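Local coordinates for outer membrane protein SusF (Bacteroides thetaiotaomicron, PDB 4FE9) that binds starch at the bacterial cell surface through its carbohydrate-binding modules, before the glycan is transported into the periplasm for degradation, at residues V40-T45 against Q141-P146; G399-P404 against L460-G465; A184-T189 against G239-S244. One frame throughout, in Å; residues are numbered along the deposited sequence.

From the N terminus, the chain first makes contact 1, where the exit of the short strand 38-40 meets the end of the long strand 128-141, about a hundred residues later, just as the chain leaves for the first carbohydrate-binding module. Contact 3 follows within that module, joining the end of strand 179-186 to the start of strand 241-246 in one antiparallel sheet. Contact 2 comes last, in the third module, and pairs the short strand 401-402 with the end of strand 458-461. The three closures stand in series, none enclosing or crossing another. Contacts 1 and 2 lie on opposite sides of the chain's centre, their own centres about 63 Å apart.

Contact 1: residues V40-T45 against Q141-P146; sequences VMDAAT and QPATTP. With EDO (1,2-ethanediol), chain D.
At the end of a parallel strand pairing, where V40 bridges Q141, both segments leave the sheet and remain joined by polar contacts. The M41 amide still gives a backbone hydrogen bond to Q141 O, 2.9 Å from N to O. The side chains of V40 and Q141 lie alongside each other and point the same way, with V40 CG2 at 3.9 Å from Q141 OE1; the side-chain NE2 of Q141 is hydrogen-bonded to S108 OG. M41 turns its CB toward A143 CB, 4.2 Å away, before its bent chain leads off to L92 and D96 on helix 92-102. In this way the end of strand 38-40 is packed on helix 92-102 through M41, while segment 141-146 leads into the first carbohydrate-binding module, where P146 touches W227 and Y250.

Beyond the bridge the carboxylate of D42 takes over. With CG beside the backbone N (chi1 -83°), it reaches across to T144, whose side chain it crosses at about a right angle. T144 OG1 donates to the syn lone pair of D42 OD2 at 2.6 Å, and T144 N gives a fairly straight bond to D42 OD1 at 3.1 Å, also on the syn side but 26° out of the carboxylate plane. A water accepts from D42 N at 2.9 Å and donates to P142 O at 3.0 Å.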
ATOM      1  N   VAL A  40     -15.691  18.413 -21.876  1.00 12.47           N
ATOM      2  CA  VAL A  40     -15.082  17.193 -22.444  1.00 13.12           C
ATOM      3  C   VAL A  40     -13.791  17.574 -23.128  1.00 11.97           C
ATOM      4  O   VAL A  40     -13.803  18.271 -24.123  1.00 13.49           O
ATOM      5  CB  VAL A  40     -16.053  16.520 -23.506  1.00 13.61           C
ATOM      6  CG1 VAL A  40     -15.345  15.374 -24.236  1.00 14.58           C
ATOM      7  CG2 VAL A  40     -17.310  16.001 -22.823  1.00 16.57           C
ATOM      8  N   MET A  41     -12.672  17.211 -22.546  1.00 12.90           N
ATOM      9  CA  MET A  41     -11.397  17.797 -22.976  1.00 12.68           C
ATOM     10  C   MET A  41     -11.130  17.427 -24.446  1.00 13.89           C
ATOM     11  O   MET A  41     -10.564  18.221 -25.206  1.00 14.13           O
ATOM     12  CB  MET A  41     -10.246  17.312 -22.093  1.00 12.05           C
ATOM     13  CG  MET A  41     -10.222  17.916 -20.704  1.00 11.13           C
ATOM     14  SD  MET A  41     -10.198  19.705 -20.783  0.87 11.48           S
ATOM     15  CE  MET A  41      -8.591  19.975 -21.555  1.00 17.11           C
ATOM     16  N   ASP A  42     -11.516  16.215 -24.838  1.00 13.54           N
ATOM     17  CA  ASP A  42     -11.329  15.786 -26.241  1.00 14.18           C
ATOM     18  C   ASP A  42     -11.890  16.837 -27.169  1.00 14.17           C
ATOM     19  O   ASP A  42     -11.284  17.170 -28.171  1.00 14.22           O
ATOM     20  CB  ASP A  42     -12.037  14.462 -26.491  1.00 12.45           C
ATOM     21  CG  ASP A  42     -11.222  13.274 -26.063  1.00 16.26           C
ATOM     22  OD1 ASP A  42      -9.972  13.378 -25.996  1.00 12.04           O
ATOM     23  OD2 ASP A  42     -11.824  12.225 -25.780  1.00 14.07           O
ATOM     24  N   ALA A  43     -13.061  17.374 -26.814  1.00 15.57           N
ATOM     25  CA  ALA A  43     -13.826  18.243 -27.707  1.00 16.27           C
ATOM     26  C   ALA A  43     -13.575  19.738 -27.447  1.00 18.76           C
ATOM     27  O   ALA A  43     -14.196  20.600 -28.082  1.00 18.62           O
ATOM     28  CB  ALA A  43     -15.317  17.935 -27.593  1.00 16.55           C
ATOM     29  N   ALA A  44     -12.805  20.050 -26.415  1.00 19.99           N
ATOM     30  CA  ALA A  44     -12.803  21.428 -25.896  1.00 22.52           C
ATOM     31  C   ALA A  44     -12.076  22.311 -26.874  1.00 23.16           C
ATOM     32  O   ALA A  44     -11.046  21.937 -27.389  1.00 24.53           O
ATOM     33  CB  ALA A  44     -12.137  21.496 -24.538  1.00 22.37           C
ATOM     34  N   THR A  45     -12.637  23.484 -27.137  1.00 25.40           N
ATOM     35  CA  THR A  45     -12.065  24.410 -28.112  1.00 28.51           C
ATOM     36  C   THR A  45     -11.427  25.695 -27.490  1.00 27.88           C
ATOM     37  O   THR A  45     -10.514  26.290 -28.070  1.00 29.95           O
ATOM     38  CB  THR A  45     -13.108  24.811 -29.167  1.00 27.98           C
ATOM     39  OG1 THR A  45     -12.592  25.904 -29.931  1.00 36.33           O
ATOM     40  CG2 THR A  45     -14.457  25.239 -28.486  1.00 28.00           C
ATOM     41  N   GLN A 141     -14.130  15.928 -18.148  1.00  9.11           N
ATOM     42  CA  GLN A 141     -13.630  14.622 -18.543  1.00  9.01           C
ATOM     43  C   GLN A 141     -12.301  14.784 -19.232  1.00  8.91           C
ATOM     44  O   GLN A 141     -12.226  15.345 -20.335  1.00  9.13           O
ATOM     45  CB  GLN A 141     -14.619  13.950 -19.504  1.00 10.21           C
ATOM     46  CG  GLN A 141     -14.143  12.548 -19.993  1.00 10.91           C
ATOM     47  CD  GLN A 141     -14.984  12.034 -21.146  1.00 19.44           C
ATOM     48  OE1 GLN A 141     -16.056  12.540 -21.402  1.00 14.95           O
ATOM     49  NE2 GLN A 141     -14.466  11.085 -21.873  1.00 21.47           N
ATOM     50  N   PRO A 142     -11.245  14.249 -18.622  1.00  8.80           N
ATOM     51  CA  PRO A 142      -9.933  14.358 -19.239  1.00  9.71           C
ATOM     52  C   PRO A 142      -9.917  13.654 -20.580  1.00  8.90           C
ATOM     53  O   PRO A 142     -10.835  12.902 -20.880  1.00  9.51           O
ATOM     54  CB  PRO A 142      -9.016  13.636 -18.250  1.00  8.02           C
ATOM     55  CG  PRO A 142      -9.695  13.770 -16.939  1.00  8.00           C
ATOM     56  CD  PRO A 142     -11.176  13.698 -17.257  1.00  9.84           C
ATOM     57  N   ALA A 143      -8.938  13.987 -21.410  1.00  9.83           N
ATOM     58  CA  ALA A 143      -8.882  13.505 -22.787  1.00  9.00           C
ATOM     59  C   ALA A 143      -8.626  11.996 -22.791  1.00  9.54           C
ATOM     60  O   ALA A 143      -8.273  11.400 -21.754  1.00  7.25           O
ATOM     61  CB  ALA A 143      -7.812  14.198 -23.543  1.00  9.69           C
ATOM     62  N   THR A 144      -9.041  11.378 -23.875  1.00  9.21           N
ATOM     63  CA  THR A 144      -8.880   9.949 -24.080  1.00 10.01           C
ATOM     64  C   THR A 144      -7.428   9.532 -23.881  1.00  9.64           C
ATOM     65  O   THR A 144      -6.518  10.212 -24.314  1.00 11.43           O
ATOM     66  CB  THR A 144      -9.366   9.603 -25.490  1.00 10.15           C
ATOM     67  OG1 THR A 144     -10.778   9.858 -25.544  1.00 11.11           O
ATOM     68  CG2 THR A 144      -9.098   8.120 -25.834  1.00  9.59           C
ATOM     69  N   THR A 145      -7.214   8.511 -23.083  1.00 12.13           N
ATOM     70  CA  THR A 145      -5.848   8.015 -22.873  1.00 12.61           C
ATOM     71  C   THR A 145      -5.452   7.034 -23.965  1.00 13.21           C
ATOM     72  O   THR A 145      -6.315   6.562 -24.714  1.00 14.66           O
ATOM     73  CB  THR A 145      -5.680   7.406 -21.518  1.00 12.03           C
ATOM     74  OG1 THR A 145      -6.470   6.226 -21.422  1.00 12.43           O
ATOM     75  CG2 THR A 145      -6.124   8.411 -20.399  1.00 11.85           C
ATOM     76  N   PRO A 146      -4.136   6.775 -24.119  1.00 12.53           N
ATOM     77  CA  PRO A 146      -3.764   5.750 -25.100  1.00 12.25           C
ATOM     78  C   PRO A 146      -4.497   4.446 -24.893  1.00 10.95           C
ATOM     79  O   PRO A 146      -4.859   4.095 -23.764  1.00  9.27           O
ATOM     80  CB  PRO A 146      -2.230   5.587 -24.895  1.00 12.71           C
ATOM     81  CG  PRO A 146      -1.789   6.939 -24.210  1.00 11.81           C
ATOM     82  CD  PRO A 146      -2.972   7.286 -23.348  1.00 12.22           C
TER
HETATM   83  C1  EDO D 509     -16.025  10.954 -25.213  1.00 16.62           C
HETATM   84  O1  EDO D 509     -15.270   9.802 -24.791  1.00 22.84           O
HETATM   85  C2  EDO D 509     -15.063  12.023 -25.708  1.00 17.58           C
HETATM   86  O2  EDO D 509     -14.014  11.419 -26.506  1.00 22.01           O
HETATM   87  O   HOH W   1     -12.489  14.092 -23.149  1.00 11.87           O

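Contact 2: residues G399-P404 against L460-G465; sequences GEFVSP and LNFGNG
F401 and F462 meet in a T-shaped (edge-to-face) stack, the edge of F462 directed at a face of F401. The ring centroids are 5.0 Å apart and the planes stand at 86°. F462 presents its CD2-CE2 side: CD2 lies 3.4 Å from F401 CE1, and CE2 sits above the F401 ring, offset toward its rim. Both first torsions put CG beside the backbone N (chi1 -60° in F401, -76° in F462), and from these starts the two side chains cross at about a right angle.

Beneath the rings, F401 and L460 form an antiparallel hydrogen-bonded pair. L460 N donates to F401 O at 3.1 Å, whereas F401 N reaches L460 O at 3.2 Å in a more bent hydrogen bond. The CA of E400 also approaches L460 O, at 3.2 Å, in a CA-H...O contact. L460 shares the sheet face of F401, and F401 CB lies 4.5 Å from L460 CD1.

After this pair segment 460-465 turns toward strand 466-469, a beta-hairpin connection. In the turn N461 OD1 accepts from N464 N at 2.8 Å in an Asx motif, the donor lying well above the amide's carbonyl plane, and G465 N returns to N461 O. Farther out, W349 makes another edge-to-face pair with F401, while I438 and Y440 of strand 437-440 touch F462; E400 forms a salt bridge to R468. Without the ring, as with an alanine here, the F462 edge would probably lose the aromatic face it meets and W349 its edge-to-face partner. The strand end of this third carbohydrate-binding module thus combines a two-bond backbone pair with a perpendicular aromatic contact, which probably fixes how the two rings are turned, as a plain apolar contact would do less.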
ATOM      1  N   GLY A 399       1.871 -22.292  28.885  1.00 31.43           N
ATOM      2  CA  GLY A 399       1.289 -23.583  28.595  1.00 31.02           C
ATOM      3  C   GLY A 399       1.596 -24.032  27.179  1.00 31.79           C
ATOM      4  O   GLY A 399       2.498 -23.491  26.525  1.00 31.65           O
ATOM      5  N   GLU A 400       0.751 -24.909  26.650  1.00 31.05           N
ATOM      6  CA  GLU A 400       1.110 -25.683  25.492  1.00 30.84           C
ATOM      7  C   GLU A 400      -0.088 -25.840  24.594  1.00 30.17           C
ATOM      8  O   GLU A 400      -1.211 -26.007  25.072  1.00 30.03           O
ATOM      9  CB  GLU A 400       1.691 -27.056  25.922  1.00 30.65           C
ATOM     10  CG  GLU A 400       2.985 -26.905  26.765  1.00 32.74           C
ATOM     11  CD  GLU A 400       3.602 -28.246  27.227  1.00 41.00           C
ATOM     12  OE1 GLU A 400       4.794 -28.226  27.606  1.00 39.24           O
ATOM     13  OE2 GLU A 400       2.895 -29.295  27.240  1.00 39.42           O
ATOM     14  N   PHE A 401       0.109 -25.568  23.311  1.00 29.04           N
ATOM     15  CA  PHE A 401      -0.874 -25.944  22.320  1.00 27.84           C
ATOM     16  C   PHE A 401      -0.808 -27.460  22.177  1.00 28.16           C
ATOM     17  O   PHE A 401       0.271 -28.038  22.205  1.00 28.28           O
ATOM     18  CB  PHE A 401      -0.565 -25.254  20.965  1.00 27.87           C
ATOM     19  CG  PHE A 401      -0.581 -23.733  21.027  1.00 23.55           C
ATOM     20  CD1 PHE A 401       0.363 -23.050  21.748  1.00 16.27           C
ATOM     21  CD2 PHE A 401      -1.526 -23.006  20.328  1.00 22.16           C
ATOM     22  CE1 PHE A 401       0.332 -21.654  21.833  1.00 18.12           C
ATOM     23  CE2 PHE A 401      -1.540 -21.610  20.385  1.00 21.68           C
ATOM     24  CZ  PHE A 401      -0.603 -20.945  21.143  1.00 13.51           C
ATOM     25  N   VAL A 402      -1.958 -28.098  22.010  1.00 29.06           N
ATOM     26  CA  VAL A 402      -2.007 -29.545  21.914  1.00 29.23           C
ATOM     27  C   VAL A 402      -2.886 -29.958  20.780  1.00 30.13           C
ATOM     28  O   VAL A 402      -3.938 -29.371  20.566  1.00 30.30           O
ATOM     29  CB  VAL A 402      -2.503 -30.191  23.263  1.00 30.18           C
ATOM     30  CG1 VAL A 402      -2.490 -31.735  23.168  1.00 29.10           C
ATOM     31  CG2 VAL A 402      -1.629 -29.720  24.415  1.00 28.62           C
ATOM     32  N   SER A 403      -2.378 -30.870  19.956  1.00 30.83           N
ATOM     33  CA  SER A 403      -3.094 -31.337  18.779  1.00 32.57           C
ATOM     34  C   SER A 403      -4.159 -32.357  19.151  1.00 33.08           C
ATOM     35  O   SER A 403      -4.096 -32.959  20.219  1.00 34.12           O
ATOM     36  CB  SER A 403      -2.109 -31.961  17.767  1.00 32.97           C
ATOM     37  OG  SER A 403      -1.442 -33.102  18.314  1.00 34.72           O
ATOM     38  N   PRO A 404      -5.117 -32.575  18.252  1.00 33.58           N
ATOM     39  CA  PRO A 404      -6.037 -33.723  18.249  1.00 34.64           C
ATOM     40  C   PRO A 404      -5.279 -35.023  18.075  1.00 35.29           C
ATOM     41  O   PRO A 404      -4.472 -35.136  17.153  1.00 35.93           O
ATOM     42  CB  PRO A 404      -6.893 -33.482  17.001  1.00 34.66           C
ATOM     43  CG  PRO A 404      -6.580 -32.048  16.566  1.00 34.98           C
ATOM     44  CD  PRO A 404      -5.204 -31.794  17.014  1.00 33.94           C
ATOM     45  N   LEU A 460       3.371 -28.271  22.095  1.00 28.83           N
ATOM     46  CA  LEU A 460       4.247 -27.153  21.735  1.00 27.95           C
ATOM     47  C   LEU A 460       4.299 -26.110  22.817  1.00 28.44           C
ATOM     48  O   LEU A 460       3.275 -25.513  23.170  1.00 28.76           O
ATOM     49  CB  LEU A 460       3.780 -26.492  20.434  1.00 28.07           C
ATOM     50  CG  LEU A 460       3.540 -27.398  19.234  1.00 28.92           C
ATOM     51  CD1 LEU A 460       2.670 -26.704  18.212  1.00 23.92           C
ATOM     52  CD2 LEU A 460       4.866 -27.801  18.627  1.00 23.93           C
ATOM     53  N   ASN A 461       5.499 -25.786  23.251  1.00 27.83           N
ATOM     54  CA  ASN A 461       5.699 -24.623  24.064  1.00 29.35           C
ATOM     55  C   ASN A 461       6.384 -23.522  23.282  1.00 28.44           C
ATOM     56  O   ASN A 461       7.604 -23.495  23.178  1.00 28.37           O
ATOM     57  CB  ASN A 461       6.526 -24.983  25.296  1.00 29.58           C
ATOM     58  CG  ASN A 461       6.576 -23.864  26.305  1.00 32.12           C
ATOM     59  OD1 ASN A 461       6.612 -22.683  25.944  1.00 30.30           O
ATOM     60  ND2 ASN A 461       6.698 -24.228  27.574  1.00 37.34           N
ATOM     61  N   PHE A 462       5.600 -22.585  22.768  1.00 28.81           N
ATOM     62  CA  PHE A 462       6.152 -21.538  21.933  1.00 29.11           C
ATOM     63  C   PHE A 462       6.967 -20.574  22.719  1.00 29.89           C
ATOM     64  O   PHE A 462       7.887 -19.966  22.190  1.00 30.38           O
ATOM     65  CB  PHE A 462       5.062 -20.802  21.183  1.00 29.32           C
ATOM     66  CG  PHE A 462       4.520 -21.554  20.040  1.00 24.51           C
ATOM     67  CD1 PHE A 462       5.240 -21.655  18.861  1.00 18.41           C
ATOM     68  CD2 PHE A 462       3.240 -22.069  20.085  1.00 23.79           C
ATOM     69  CE1 PHE A 462       4.725 -22.348  17.779  1.00 16.60           C
ATOM     70  CE2 PHE A 462       2.696 -22.726  18.999  1.00 21.90           C
ATOM     71  CZ  PHE A 462       3.435 -22.855  17.829  1.00 15.11           C
ATOM     72  N   GLY A 463       6.675 -20.459  24.012  1.00 31.20           N
ATOM     73  CA  GLY A 463       7.477 -19.600  24.894  1.00 31.61           C
ATOM     74  C   GLY A 463       8.877 -20.153  25.045  1.00 32.94           C
ATOM     75  O   GLY A 463       9.852 -19.410  25.109  1.00 32.25           O
ATOM     76  N   ASN A 464       8.963 -21.477  25.122  1.00 32.95           N
ATOM     77  CA  ASN A 464      10.236 -22.169  25.318  1.00 34.25           C
ATOM     78  C   ASN A 464      10.942 -22.434  23.989  1.00 33.33           C
ATOM     79  O   ASN A 464      12.169 -22.358  23.901  1.00 33.88           O
ATOM     80  CB  ASN A 464       9.995 -23.498  26.014  1.00 32.43           C
ATOM     81  CG  ASN A 464      10.351 -23.456  27.442  1.00 39.24           C
ATOM     82  OD1 ASN A 464      10.805 -24.452  28.008  1.00 53.84           O
ATOM     83  ND2 ASN A 464      10.171 -22.290  28.065  1.00 48.20           N
ATOM     84  N   GLY A 465      10.156 -22.783  22.976  1.00 32.81           N
ATOM     85  CA  GLY A 465      10.696 -23.250  21.712  1.00 31.85           C
ATOM     86  C   GLY A 465      10.907 -24.744  21.750  1.00 31.20           C
ATOM     87  O   GLY A 465      11.769 -25.277  21.048  1.00 31.35           O
TER

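Contact 3: residues A184-T189 against G239-S244; sequences AEIEST and GKIKIS. With EDO (1,2-ethanediol), chain M.
E185 runs out over K240 on one face of an antiparallel strand pair. Its CB sits 4.1 Å from K240 CG. The next atom, CG, is anti to the backbone N (chi1 -176°), which sends the extended chain across the partner strand; it lies over the peptide of G239, 3.7 Å from G239 C, and also touches K240 CG. CD then comes to 3.8 Å from K240 CG, and at the tip OE1 makes a long salt bridge of 3.7 Å to K240 NZ. The two side chains cross obliquely.

A184 and I241 lie on the other face, A184 CB beside I241 CG1, and the CD1 end of I186 swings in to 3.7 Å from I241 CD1, the two isoleucines crossing at about a right angle. T235 touches both. A184 and I241 exchange two backbone hydrogen bonds, the tighter from I241 N to A184 O at 2.8 Å; I186 and G239 exchange another two. At the backbone angles of G239 (phi 78°) a CB would be pressed against the preceding carbonyl O.

Past I186, E187 N donates to a bound ethanediol, at 3.1 Å from its O1. The side chain of I241 is about 6 Å from that of F192, which binds D-glucose. Strands 179-186 and 241-246 are antiparallel neighbours in the first module's Ig-like fold, with a corner at K240.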
ATOM      1  N   ALA A 184      13.744  -4.637 -10.494  1.00 14.21           N
ATOM      2  CA  ALA A 184      15.090  -4.649 -11.025  1.00 14.49           C
ATOM      3  C   ALA A 184      16.042  -4.322  -9.908  1.00 15.05           C
ATOM      4  O   ALA A 184      15.627  -3.848  -8.836  1.00 13.70           O
ATOM      5  CB  ALA A 184      15.224  -3.620 -12.172  1.00 14.58           C
ATOM      6  N   GLU A 185      17.321  -4.577 -10.130  1.00 15.21           N
ATOM      7  CA  GLU A 185      18.321  -4.113  -9.192  1.00 16.41           C
ATOM      8  C   GLU A 185      19.411  -3.402  -9.946  1.00 16.37           C
ATOM      9  O   GLU A 185      19.902  -3.915 -10.945  1.00 16.66           O
ATOM     10  CB  GLU A 185      18.911  -5.285  -8.399  1.00 17.06           C
ATOM     11  CG  GLU A 185      19.908  -4.815  -7.312  1.00 20.32           C
ATOM     12  CD  GLU A 185      20.525  -5.963  -6.521  1.00 42.93           C
ATOM     13  OE1 GLU A 185      20.190  -7.143  -6.808  1.00 49.24           O
ATOM     14  OE2 GLU A 185      21.349  -5.684  -5.611  1.00 43.69           O
ATOM     15  N   ILE A 186      19.704  -2.168  -9.558  1.00 15.90           N
ATOM     16  CA  ILE A 186      20.588  -1.327 -10.368  1.00 15.12           C
ATOM     17  C   ILE A 186      21.746  -0.747  -9.560  1.00 16.19           C
ATOM     18  O   ILE A 186      21.570  -0.390  -8.395  1.00 16.23           O
ATOM     19  CB  ILE A 186      19.807  -0.151 -11.063  1.00 15.46           C
ATOM     20  CG1 ILE A 186      19.335   0.880 -10.032  1.00 12.03           C
ATOM     21  CG2 ILE A 186      18.595  -0.706 -11.888  1.00 14.10           C
ATOM     22  CD1 ILE A 186      18.216   1.761 -10.553  1.00 15.73           C
ATOM     23  N   GLU A 187      22.857  -0.466 -10.252  1.00 17.01           N
ATOM     24  CA  GLU A 187      24.099   0.009  -9.606  1.00 19.17           C
ATOM     25  C   GLU A 187      24.093   1.483  -9.300  1.00 18.55           C
ATOM     26  O   GLU A 187      24.828   1.927  -8.453  1.00 19.31           O
ATOM     27  CB  GLU A 187      25.329  -0.317 -10.476  1.00 19.01           C
ATOM     28  CG  GLU A 187      25.283  -1.727 -11.073  1.00 24.31           C
ATOM     29  CD  GLU A 187      26.660  -2.411 -11.110  1.00 36.65           C
ATOM     30  OE1 GLU A 187      27.662  -1.749 -11.511  1.00 42.03           O
ATOM     31  OE2 GLU A 187      26.721  -3.625 -10.802  1.00 31.07           O
ATOM     32  N   SER A 188      23.353   2.262 -10.079  1.00 18.09           N
ATOM     33  CA  SER A 188      23.183   3.704  -9.786  1.00 17.71           C
ATOM     34  C   SER A 188      21.811   4.122 -10.256  1.00 16.99           C
ATOM     35  O   SER A 188      21.142   3.357 -10.926  1.00 17.25           O
ATOM     36  CB  SER A 188      24.242   4.518 -10.536  1.00 18.02           C
ATOM     37  OG  SER A 188      24.250   4.156 -11.915  1.00 18.32           O
ATOM     38  N   THR A 189      21.393   5.340  -9.932  1.00 16.68           N
ATOM     39  CA  THR A 189      20.070   5.810 -10.396  1.00 16.74           C
ATOM     40  C   THR A 189      20.016   5.794 -11.924  1.00 16.48           C
ATOM     41  O   THR A 189      21.058   5.828 -12.611  1.00 16.03           O
ATOM     42  CB  THR A 189      19.757   7.202  -9.894  1.00 15.84           C
ATOM     43  OG1 THR A 189      20.822   8.083 -10.296  1.00 20.46           O
ATOM     44  CG2 THR A 189      19.645   7.201  -8.339  1.00 15.68           C
ATOM     45  N   GLY A 239      19.948   0.288  -6.139  1.00 15.23           N
ATOM     46  CA  GLY A 239      19.734  -0.984  -5.481  1.00 15.27           C
ATOM     47  C   GLY A 239      18.474  -1.664  -6.015  1.00 14.51           C
ATOM     48  O   GLY A 239      18.140  -1.540  -7.220  1.00 14.03           O
ATOM     49  N   LYS A 240      17.808  -2.421  -5.162  1.00 12.37           N
ATOM     50  CA  LYS A 240      16.607  -3.128  -5.583  1.00 12.30           C
ATOM     51  C   LYS A 240      15.446  -2.156  -5.634  1.00 10.77           C
ATOM     52  O   LYS A 240      15.161  -1.475  -4.659  1.00 10.55           O
ATOM     53  CB  LYS A 240      16.275  -4.251  -4.620  1.00 12.41           C
ATOM     54  CG  LYS A 240      17.228  -5.432  -4.690  1.00 14.34           C
ATOM     55  CD  LYS A 240      17.118  -6.230  -3.420  1.00 25.52           C
ATOM     56  CE  LYS A 240      18.270  -7.181  -3.283  1.00 32.66           C
ATOM     57  NZ  LYS A 240      18.012  -8.377  -4.113  1.00 28.15           N
ATOM     58  N   ILE A 241      14.827  -2.056  -6.798  1.00 10.97           N
ATOM     59  CA  ILE A 241      13.705  -1.152  -6.994  1.00  9.66           C
ATOM     60  C   ILE A 241      12.572  -1.871  -7.662  1.00 10.34           C
ATOM     61  O   ILE A 241      12.739  -2.981  -8.165  1.00  8.55           O
ATOM     62  CB  ILE A 241      14.097   0.080  -7.846  1.00 12.12           C
ATOM     63  CG1 ILE A 241      14.557  -0.331  -9.252  1.00  6.67           C
ATOM     64  CG2 ILE A 241      15.155   0.891  -7.154  1.00 10.71           C
ATOM     65  CD1 ILE A 241      14.605   0.852 -10.194  1.00  6.01           C
ATOM     66  N   LYS A 242      11.377  -1.298  -7.547  1.00  9.51           N
ATOM     67  CA  LYS A 242      10.222  -1.794  -8.262  1.00 10.13           C
ATOM     68  C   LYS A 242       9.532  -0.634  -8.982  1.00  9.07           C
ATOM     69  O   LYS A 242       9.250   0.392  -8.373  1.00 10.69           O
ATOM     70  CB  LYS A 242       9.249  -2.431  -7.276  1.00 10.19           C
ATOM     71  CG  LYS A 242       7.927  -2.820  -7.905  1.00 15.08           C
ATOM     72  CD  LYS A 242       6.927  -3.214  -6.843  1.00 24.86           C
ATOM     73  CE  LYS A 242       6.586  -4.682  -6.944  1.00 31.07           C
ATOM     74  NZ  LYS A 242       5.693  -5.088  -5.780  1.00 34.10           N
ATOM     75  N   ILE A 243       9.360  -0.771 -10.281  1.00  8.00           N
ATOM     76  CA  ILE A 243       8.770   0.260 -11.097  1.00  8.22           C
ATOM     77  C   ILE A 243       7.340  -0.183 -11.417  1.00  9.29           C
ATOM     78  O   ILE A 243       7.140  -1.331 -11.790  1.00  6.83           O
ATOM     79  CB  ILE A 243       9.514   0.395 -12.415  1.00  7.48           C
ATOM     80  CG1 ILE A 243      10.916   0.941 -12.188  1.00  7.17           C
ATOM     81  CG2 ILE A 243       8.762   1.352 -13.371  1.00  8.24           C
ATOM     82  CD1 ILE A 243      11.754   0.880 -13.459  1.00  7.48           C
ATOM     83  N   SER A 244       6.353   0.630 -11.024  1.00  7.98           N
ATOM     84  CA  SER A 244       4.938   0.287 -11.272  1.00  9.63           C
ATOM     85  C   SER A 244       4.304   1.257 -12.220  1.00  9.95           C
ATOM     86  O   SER A 244       4.504   2.477 -12.094  1.00 10.57           O
ATOM     87  CB  SER A 244       4.147   0.266  -9.976  1.00  8.78           C
ATOM     88  OG  SER A 244       4.651  -0.735  -9.119  1.00 12.10           O
TER
HETATM   89  C1  EDO M 518      22.872   0.766 -13.986  1.00 30.36           C
HETATM   90  O1  EDO M 518      22.923  -0.500 -13.324  1.00 20.15           O
HETATM   91  C2  EDO M 518      21.689   1.566 -13.425  1.00 35.89           C
HETATM   92  O2  EDO M 518      21.659   2.892 -13.967  1.00 33.01           O